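Local coordinates for protein transcriptional regulator, BadM/Rrf2 family (Thermincola potens, PDB 4CIC) that probably binds DNA as a winged helix-turn-helix transcriptional regulator of the Rrf2 family and, as IscR, probably controls iron-sulfur cluster biogenesis, at residues D82-L87 with E126-I131; K33-R38 with P44-L49; V52-G57 with G67-A72. The protein carries 3 engineered substitutions. All coordinates share one frame; numbering follows the deposited sequence.

Contact 1: residues D82-L87 with E126-I131. With NA (sodium ion), chain D.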
loop_
_atom_site.group_PDB
_atom_site.type_symbol
_atom_site.label_atom_id
_atom_site.label_comp_id
_atom_site.label_asym_id
_atom_site.label_seq_id
_atom_site.Cartn_x
_atom_site.Cartn_y
_atom_site.Cartn_z
ATOM N N ASP A 82 3.737 -12.626 7.188
ATOM C CA ASP A 82 3.574 -13.132 8.556
ATOM C C ASP A 82 4.086 -12.102 9.558
ATOM O O ASP A 82 3.512 -11.914 10.626
ATOM C CB ASP A 82 4.404 -14.399 8.815
ATOM C CG ASP A 82 3.945 -15.621 8.027
ATOM O OD1 ASP A 82 2.762 -15.690 7.633
ATOM O OD2 ASP A 82 4.787 -16.543 7.838
ATOM N N ILE A 83 5.223 -11.491 9.244
ATOM C CA ILE A 83 5.806 -10.505 10.133
ATOM C C ILE A 83 4.876 -9.289 10.215
ATOM O O ILE A 83 4.587 -8.774 11.298
ATOM C CB ILE A 83 7.182 -10.053 9.611
ATOM C CG1 ILE A 83 8.134 -11.252 9.549
ATOM C CG2 ILE A 83 7.698 -8.904 10.443
ATOM C CD1 ILE A 83 9.410 -10.954 8.755
ATOM N N ILE A 84 4.391 -8.842 9.061
ATOM C CA ILE A 84 3.503 -7.689 9.022
ATOM C C ILE A 84 2.204 -7.985 9.786
ATOM O O ILE A 84 1.740 -7.162 10.560
ATOM C CB ILE A 84 3.201 -7.282 7.563
ATOM C CG1 ILE A 84 4.493 -6.822 6.859
ATOM C CG2 ILE A 84 2.147 -6.198 7.507
ATOM C CD1 ILE A 84 5.296 -5.811 7.633
ATOM N N ARG A 85 1.619 -9.155 9.581
ATOM C CA ARG A 85 0.411 -9.519 10.331
ATOM C C ARG A 85 0.580 -9.484 11.853
ATOM O O ARG A 85 -0.298 -9.008 12.584
ATOM C CB ARG A 85 -0.100 -10.888 9.908
ATOM C CG ARG A 85 -0.856 -10.867 8.604
ATOM C CD ARG A 85 -1.417 -12.229 8.303
ATOM N NE ARG A 85 -1.853 -12.313 6.920
ATOM C CZ ARG A 85 -1.092 -12.777 5.937
ATOM N NH1 ARG A 85 0.133 -13.201 6.207
ATOM N NH2 ARG A 85 -1.556 -12.821 4.694
ATOM N N VAL A 86 1.716 -9.979 12.324
ATOM C CA VAL A 86 2.009 -9.958 13.753
ATOM C C VAL A 86 2.029 -8.509 14.279
ATOM O O VAL A 86 1.423 -8.189 15.308
ATOM C CB VAL A 86 3.344 -10.652 14.028
ATOM C CG1 VAL A 86 3.894 -10.226 15.378
ATOM C CG2 VAL A 86 3.156 -12.150 13.941
ATOM N N LEU A 87 2.691 -7.621 13.554
ATOM C CA LEU A 87 2.885 -6.271 14.064
ATOM C C LEU A 87 1.607 -5.435 13.992
ATOM O O LEU A 87 1.416 -4.496 14.758
ATOM C CB LEU A 87 4.017 -5.578 13.310
ATOM C CG LEU A 87 5.391 -6.252 13.426
ATOM C CD1 LEU A 87 6.383 -5.520 12.539
ATOM C CD2 LEU A 87 5.857 -6.290 14.872
ATOM N N GLU A 126 -0.744 -10.463 -1.518
ATOM C CA GLU A 126 -0.160 -11.488 -2.378
ATOM C C GLU A 126 1.360 -11.348 -2.508
ATOM O O GLU A 126 2.082 -12.352 -2.435
ATOM C CB GLU A 126 -0.811 -11.522 -3.760
ATOM C CG GLU A 126 -0.824 -12.933 -4.349
ATOM C CD GLU A 126 -0.499 -12.986 -5.835
ATOM O OE1 GLU A 126 -0.538 -11.930 -6.504
ATOM O OE2 GLU A 126 -0.201 -14.094 -6.333
ATOM N N VAL A 127 1.850 -10.124 -2.707
ATOM C CA VAL A 127 3.295 -9.917 -2.812
ATOM C C VAL A 127 3.977 -10.334 -1.523
ATOM O O VAL A 127 4.949 -11.110 -1.554
ATOM C CB VAL A 127 3.671 -8.446 -3.112
ATOM C CG1 VAL A 127 5.189 -8.250 -3.026
ATOM C CG2 VAL A 127 3.158 -8.037 -4.493
ATOM N N LEU A 128 3.459 -9.875 -0.386
ATOM C CA LEU A 128 4.173 -10.111 0.880
ATOM C C LEU A 128 4.096 -11.567 1.329
ATOM O O LEU A 128 4.947 -12.045 2.094
ATOM C CB LEU A 128 3.700 -9.176 1.984
ATOM C CG LEU A 128 3.934 -7.680 1.689
ATOM C CD1 LEU A 128 3.398 -6.834 2.805
ATOM C CD2 LEU A 128 5.425 -7.425 1.476
ATOM N N ASP A 129 3.091 -12.287 0.852
ATOM C CA ASP A 129 3.025 -13.710 1.161
ATOM C C ASP A 129 3.887 -14.528 0.206
ATOM O O ASP A 129 4.141 -15.701 0.452
ATOM C CB ASP A 129 1.572 -14.195 1.130
ATOM C CG ASP A 129 0.817 -13.837 2.397
ATOM O OD1 ASP A 129 1.469 -13.412 3.386
ATOM O OD2 ASP A 129 -0.422 -14.004 2.413
ATOM N N SER A 130 4.335 -13.907 -0.881
ATOM C CA SER A 130 5.094 -14.623 -1.899
ATOM C C SER A 130 6.583 -14.568 -1.622
ATOM O O SER A 130 7.363 -15.202 -2.324
ATOM C CB SER A 130 4.826 -14.036 -3.284
ATOM O OG SER A 130 5.518 -12.808 -3.455
ATOM N N ILE A 131 6.973 -13.804 -0.604
ATOM C CA ILE A 131 8.398 -13.619 -0.297
ATOM C C ILE A 131 8.687 -14.125 1.100
ATOM O O ILE A 131 8.055 -13.695 2.061
ATOM C CB ILE A 131 8.774 -12.117 -0.361
ATOM C CG1 ILE A 131 8.549 -11.583 -1.776
ATOM C CG2 ILE A 131 10.224 -11.886 0.060
ATOM C CD1 ILE A 131 8.486 -10.061 -1.857
HETATM NA NA NA D . -1.018 -8.524 14.964
#
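Arg85 reaches from helix 80-87 to Asp129 in the last turn of the long helix 112-129, and the two charged groups meet in an end-on, two-nitrogen (bidentate) salt bridge. Its CB does not aim at the opposite helix; from CG, which lies beside the backbone N (chi1 -78°), the chain runs extended to NE, and the last torsion turns the guanidinium end-on to the carboxylate. CZ of Arg85 lies behind the two nitrogens, 3.7 Å from Asp129 OD1. Arg85 NH1 donates to Asp129 OD1 over 3.1 Å, while Arg85 NH2 makes the shorter and straighter bond to Asp129 OD2, 2.8 Å at 162°. Both oxygens use their syn lone pairs, and the two planes are only 29° apart, so the pair of bonds should resist rotation of either group. NH2 has a second anionic partner in Glu125. Asp82 OD1 adds a long ion pair, 3.9 Å from Arg85 NH1; the other oxygen of Asp82 accepts from the backbone N of Lys79.

Beside this polar bridge Ile84 CG1 meets Leu128 CD1 at 4.2 Å, a light apolar touch. The carbonyl oxygens of Arg85 and Val86, each 2.5 Å from the sodium ion, bind it together with Glu88 O at the far end of the short helix.

The bridge ties helix 80-87 to the long helix 112-129 beside the dimer interface: Met3 of the second subunit packs on Ile84 and Arg85, Val120 of that subunit on Leu128, and within the chain Ile84 also leans on Val15 of helix 9-23.

Contact 2: residues K33-R38 with P44-L49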
loop_
_atom_site.group_PDB
_atom_site.type_symbol
_atom_site.label_atom_id
_atom_site.label_comp_id
_atom_site.label_asym_id
_atom_site.label_seq_id
_atom_site.Cartn_x
_atom_site.Cartn_y
_atom_site.Cartn_z
ATOM N N LYS A 33 21.776 -5.196 20.579
ATOM C CA LYS A 33 22.673 -4.080 20.282
ATOM C C LYS A 33 23.343 -4.247 18.919
ATOM O O LYS A 33 23.470 -3.280 18.162
ATOM C CB LYS A 33 23.741 -3.923 21.365
ATOM C CG LYS A 33 24.740 -2.821 21.059
ATOM C CD LYS A 33 25.897 -2.816 22.047
ATOM C CE LYS A 33 26.952 -1.795 21.642
ATOM N NZ LYS A 33 28.081 -1.740 22.613
ATOM N N SER A 34 23.765 -5.473 18.604
ATOM C CA SER A 34 24.427 -5.723 17.328
ATOM C C SER A 34 23.474 -5.529 16.151
ATOM O O SER A 34 23.877 -5.033 15.095
ATOM C CB SER A 34 25.069 -7.118 17.285
ATOM O OG SER A 34 24.094 -8.151 17.145
ATOM N N ILE A 35 22.217 -5.917 16.333
ATOM C CA ILE A 35 21.206 -5.713 15.286
ATOM C C ILE A 35 20.991 -4.222 15.061
ATOM O O ILE A 35 20.972 -3.735 13.921
ATOM C CB ILE A 35 19.866 -6.382 15.648
ATOM C CG1 ILE A 35 20.012 -7.909 15.656
ATOM C CG2 ILE A 35 18.764 -5.963 14.648
ATOM C CD1 ILE A 35 18.781 -8.637 16.200
ATOM N N ALA A 36 20.836 -3.493 16.160
ATOM C CA ALA A 36 20.586 -2.055 16.079
ATOM C C ALA A 36 21.763 -1.373 15.404
ATOM O O ALA A 36 21.591 -0.438 14.638
ATOM C CB ALA A 36 20.354 -1.475 17.465
ATOM N N GLU A 37 22.966 -1.873 15.671
ATOM C CA GLU A 37 24.169 -1.275 15.114
ATOM C C GLU A 37 24.254 -1.511 13.606
ATOM O O GLU A 37 24.592 -0.611 12.845
ATOM C CB GLU A 37 25.413 -1.860 15.798
ATOM C CG GLU A 37 26.607 -0.939 15.802
ATOM C CD GLU A 37 26.649 -0.066 17.039
ATOM O OE1 GLU A 37 26.584 -0.622 18.159
ATOM O OE2 GLU A 37 26.742 1.173 16.894
ATOM N N ARG A 38 23.953 -2.728 13.177
ATOM C CA ARG A 38 24.090 -3.078 11.772
ATOM C C ARG A 38 22.997 -2.436 10.933
ATOM O O ARG A 38 23.209 -2.123 9.767
ATOM C CB ARG A 38 24.026 -4.591 11.584
ATOM C CG ARG A 38 25.298 -5.321 11.983
ATOM C CD ARG A 38 25.208 -6.793 11.609
ATOM N NE ARG A 38 24.206 -7.494 12.404
ATOM C CZ ARG A 38 24.452 -8.057 13.583
ATOM N NH1 ARG A 38 25.678 -8.001 14.101
ATOM N NH2 ARG A 38 23.482 -8.686 14.243
ATOM N N PRO A 44 15.945 1.222 21.901
ATOM C CA PRO A 44 14.674 1.150 22.634
ATOM C C PRO A 44 13.525 0.699 21.745
ATOM O O PRO A 44 12.663 -0.063 22.180
ATOM C CB PRO A 44 14.445 2.591 23.088
ATOM C CG PRO A 44 15.798 3.182 23.132
ATOM C CD PRO A 44 16.575 2.547 22.036
ATOM N N TYR A 45 13.517 1.161 20.503
ATOM C CA TYR A 45 12.432 0.808 19.597
ATOM C C TYR A 45 12.534 -0.674 19.286
ATOM O O TYR A 45 11.530 -1.396 19.297
ATOM C CB TYR A 45 12.533 1.638 18.310
ATOM C CG TYR A 45 11.315 1.573 17.416
ATOM C CD1 TYR A 45 11.095 0.487 16.578
ATOM C CD2 TYR A 45 10.399 2.607 17.402
ATOM C CE1 TYR A 45 9.978 0.434 15.757
ATOM C CE2 TYR A 45 9.287 2.565 16.578
ATOM C CZ TYR A 45 9.080 1.481 15.765
ATOM O OH TYR A 45 7.960 1.447 14.949
ATOM N N LEU A 46 13.761 -1.120 19.006
ATOM C CA LEU A 46 14.022 -2.522 18.685
ATOM C C LEU A 46 13.627 -3.454 19.832
ATOM O O LEU A 46 13.055 -4.517 19.599
ATOM C CB LEU A 46 15.496 -2.727 18.328
ATOM C CG LEU A 46 15.875 -4.152 17.906
ATOM C CD1 LEU A 46 15.057 -4.581 16.699
ATOM C CD2 LEU A 46 17.364 -4.223 17.596
ATOM N N GLU A 47 13.936 -3.056 21.068
ATOM C CA GLU A 47 13.551 -3.839 22.245
ATOM C C GLU A 47 12.057 -4.113 22.257
ATOM O O GLU A 47 11.612 -5.233 22.542
ATOM C CB GLU A 47 13.882 -3.092 23.539
ATOM C CG GLU A 47 15.336 -3.051 23.949
ATOM C CD GLU A 47 15.508 -2.388 25.309
ATOM O OE1 GLU A 47 14.487 -1.926 25.872
ATOM O OE2 GLU A 47 16.650 -2.329 25.816
ATOM N N GLN A 48 11.282 -3.067 21.979
ATOM C CA GLN A 48 9.838 -3.202 22.003
ATOM C C GLN A 48 9.330 -4.057 20.853
ATOM O O GLN A 48 8.387 -4.827 21.015
ATOM C CB GLN A 48 9.174 -1.823 22.012
ATOM C CG GLN A 48 9.473 -1.069 23.304
ATOM C CD GLN A 48 8.794 0.284 23.372
ATOM O OE1 GLN A 48 7.631 0.413 23.008
ATOM N NE2 GLN A 48 9.513 1.294 23.859
ATOM N N LEU A 49 9.956 -3.903 19.688
ATOM C CA LEU A 49 9.604 -4.698 18.518
ATOM C C LEU A 49 9.781 -6.170 18.817
ATOM O O LEU A 49 8.860 -6.982 18.659
ATOM C CB LEU A 49 10.518 -4.341 17.350
ATOM C CG LEU A 49 10.063 -3.262 16.382
ATOM C CD1 LEU A 49 11.137 -3.076 15.320
ATOM C CD2 LEU A 49 8.741 -3.665 15.745
#
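The two helices of the helix-turn-helix in the DNA-binding domain pack together where Leu46 of helix 43-55 meets Ile35 and Ala36 of helix 32-39. In the usual reading of this motif the second of the two helices is the recognition helix, so the contact is part of the packing between the probable recognition helix and its partner. The CA atoms of Ala36 and Leu46 are 7.1 Å apart.

One methyl does the work. Leu46 has CG anti to its own N (chi1 -177°), which sends the branch across the gap, and CD2 ends beside the nitrogen of the Ile35-Ala36 peptide. Leu46 CD2 lies 3.7 Å from Ile35 CG2 and almost as close to Ile35 CB. Towards the next residue, Leu46 CD2 is 3.8 Å from Ala36 N and 4.1 Å from Ala36 CB, so the methyl is lodged against the Ile35 branch and both of these Ala36 atoms. Ile35 and Leu46 cross at about a right angle, and the contact between side chains is apolar.

All three residues are buried, and helix 9-23 supplies the floor: Ala17 touches Leu46, while Asp20 and Leu21 touch Ile35. On another side of helix 32-39, Arg38 pairs through NE with Asp20 and folds back along its own helix. The bond from Arg38 NH2 to Ser34 OG is weak, 3.0 Å at a bent 130°, and Ser34 OG is also hydrogen-bonded to Ser31 O. The flat of the same Arg38 guanidinium lies over the backbone, with the carbonyl oxygen of Ser34 3.4 Å above its plane and centred on it.

Contact 3: residues V52-G57 with G67-A72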
loop_
_atom_site.group_PDB
_atom_site.type_symbol
_atom_site.label_atom_id
_atom_site.label_comp_id
_atom_site.label_asym_id
_atom_site.label_seq_id
_atom_site.Cartn_x
_atom_site.Cartn_y
_atom_site.Cartn_z
ATOM N N VAL A 52 7.287 -8.129 20.889
ATOM C CA VAL A 52 6.104 -8.617 20.192
ATOM C C VAL A 52 6.427 -9.818 19.299
ATOM O O VAL A 52 5.713 -10.817 19.315
ATOM C CB VAL A 52 5.427 -7.483 19.376
ATOM C CG1 VAL A 52 4.194 -8.001 18.663
ATOM C CG2 VAL A 52 5.067 -6.336 20.309
ATOM N N LEU A 53 7.523 -9.738 18.556
ATOM C CA LEU A 53 7.915 -10.835 17.680
ATOM C C LEU A 53 8.179 -12.098 18.492
ATOM O O LEU A 53 7.927 -13.210 18.029
ATOM C CB LEU A 53 9.152 -10.452 16.869
ATOM C CG LEU A 53 8.940 -9.312 15.874
ATOM C CD1 LEU A 53 10.263 -8.932 15.267
ATOM C CD2 LEU A 53 7.993 -9.774 14.791
ATOM N N ARG A 54 8.649 -11.915 19.718
ATOM C CA ARG A 54 8.922 -13.053 20.613
ATOM C C ARG A 54 7.627 -13.697 21.100
ATOM O O ARG A 54 7.486 -14.919 21.086
ATOM C CB ARG A 54 9.768 -12.604 21.801
ATOM C CG ARG A 54 10.626 -13.711 22.396
ATOM C CD ARG A 54 11.529 -13.182 23.496
ATOM N NE ARG A 54 11.107 -13.663 24.807
ATOM C CZ ARG A 54 11.643 -13.269 25.956
ATOM N NH1 ARG A 54 12.626 -12.379 25.959
ATOM N NH2 ARG A 54 11.189 -13.760 27.101
ATOM N N LYS A 55 6.675 -12.871 21.519
ATOM C CA LYS A 55 5.368 -13.373 21.941
ATOM C C LYS A 55 4.694 -14.133 20.802
ATOM O O LYS A 55 3.979 -15.105 21.033
ATOM C CB LYS A 55 4.460 -12.222 22.380
ATOM C CG LYS A 55 4.856 -11.555 23.687
ATOM C CD LYS A 55 3.785 -10.548 24.106
ATOM C CE LYS A 55 4.172 -9.787 25.373
ATOM N NZ LYS A 55 5.148 -8.696 25.096
ATOM N N ALA A 56 4.937 -13.678 19.576
ATOM C CA ALA A 56 4.343 -14.274 18.384
ATOM C C ALA A 56 4.977 -15.595 17.992
ATOM O O ALA A 56 4.437 -16.327 17.168
ATOM C CB ALA A 56 4.455 -13.311 17.221
ATOM N N GLY A 57 6.143 -15.887 18.551
ATOM C CA GLY A 57 6.809 -17.137 18.239
ATOM C C GLY A 57 7.680 -17.017 16.998
ATOM O O GLY A 57 8.052 -18.027 16.401
ATOM N N GLY A 67 24.749 -15.408 24.075
ATOM C CA GLY A 67 23.320 -15.492 24.264
ATOM C C GLY A 67 22.768 -14.481 23.292
ATOM O O GLY A 67 23.494 -13.994 22.424
ATOM N N GLY A 68 21.495 -14.140 23.430
ATOM C CA GLY A 68 20.909 -13.192 22.513
ATOM C C GLY A 68 19.697 -13.771 21.828
ATOM O O GLY A 68 19.014 -14.620 22.392
ATOM N N TYR A 69 19.431 -13.314 20.607
ATOM C CA TYR A 69 18.189 -13.671 19.926
ATOM C C TYR A 69 18.459 -14.440 18.647
ATOM O O TYR A 69 19.456 -14.181 17.973
ATOM C CB TYR A 69 17.387 -12.401 19.602
ATOM C CG TYR A 69 16.780 -11.788 20.847
ATOM C CD1 TYR A 69 17.490 -10.874 21.616
ATOM C CD2 TYR A 69 15.517 -12.169 21.280
ATOM C CE1 TYR A 69 16.942 -10.336 22.772
ATOM C CE2 TYR A 69 14.964 -11.636 22.428
ATOM C CZ TYR A 69 15.677 -10.719 23.166
ATOM O OH TYR A 69 15.113 -10.190 24.304
ATOM N N ILE A 70 17.559 -15.369 18.314
ATOM C CA ILE A 70 17.598 -16.095 17.039
ATOM C C ILE A 70 16.184 -16.220 16.492
ATOM O O ILE A 70 15.220 -16.086 17.241
ATOM C CB ILE A 70 18.176 -17.536 17.166
ATOM C CG1 ILE A 70 17.397 -18.349 18.196
ATOM C CG2 ILE A 70 19.593 -17.480 17.550
ATOM C CD1 ILE A 70 17.739 -19.826 18.195
ATOM N N LEU A 71 16.053 -16.441 15.189
ATOM C CA LEU A 71 14.734 -16.766 14.644
ATOM C C LEU A 71 14.220 -18.028 15.317
ATOM O O LEU A 71 14.991 -18.959 15.614
ATOM C CB LEU A 71 14.802 -17.014 13.139
ATOM C CG LEU A 71 15.206 -15.884 12.204
ATOM C CD1 LEU A 71 15.272 -16.413 10.782
ATOM C CD2 LEU A 71 14.208 -14.746 12.286
ATOM N N ALA A 72 12.908 -18.066 15.540
ATOM C CA ALA A 72 12.257 -19.224 16.149
ATOM C C ALA A 72 11.684 -20.210 15.120
ATOM O O ALA A 72 11.224 -21.299 15.487
ATOM C CB ALA A 72 11.162 -18.759 17.097
#
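Gly57 and Ala72 bring the two backbones together, their CA atoms 6.2 Å apart, where the end of helix 43-55 passes strand 68-71 of the wing in this winged helix-turn-helix. The helix finishes in a Schellman motif: Gly57 takes a positive phi of 87°, a backbone conformation that glycine adopts easily, and its N bonds back to Arg54 O at 3.0 Å. The chain then runs through Leu58 into strand 59-62, which pairs antiparallel with 68-71, and a backbone hydrogen bond between Ala72 and Leu58 continues the pairing beside the contact.

At this end the touch is snug: Ala72 CB points at the helix terminus and sits 3.3 Å from Gly57 O, methyl against carbonyl oxygen. Further along, Arg54 reaches over the hairpin, touching Val59 and Ser61 of the first strand on its way to Tyr69 of the second. The bend of its chain at chi3 (110°) turns the guanidinium alongside the phenol instead of over its face. The planes are tilted by 38°, and this is an edge-to-edge approach without a stack. Ser61 also touches Tyr69, so this one residue of strand 59-62 meets both long side chains of the surface contact.

Arg54 meets the ring at its rim, with CD 3.9 Å from Tyr69 CE2 and close to the ring plane. At the tip, Arg54 NH1 stands 3.7 Å from Tyr69 OH, too far for a hydrogen bond but with the oxygen lying near the guanidinium plane.

Along the chain the three contacts close one after another: contact 2, then contact 3, then contact 1. Contacts 2 and 3 share helix 43-55, with centres about 13 Å apart; the helix is packed on helix 32-39 near its start and on the wing strand at its end. Contact 1 lies about 17 Å from contact 3 and about 21 Å from contact 2, centre to centre, but helix 80-87 bridges the distance: Val86 packs on Val52 and Ala56, and Leu87 on Leu49 and Leu53. The probable recognition helix is thus connected, through helix 80-87 and its salt bridge, to the long helix 112-129, which packs on the second subunit.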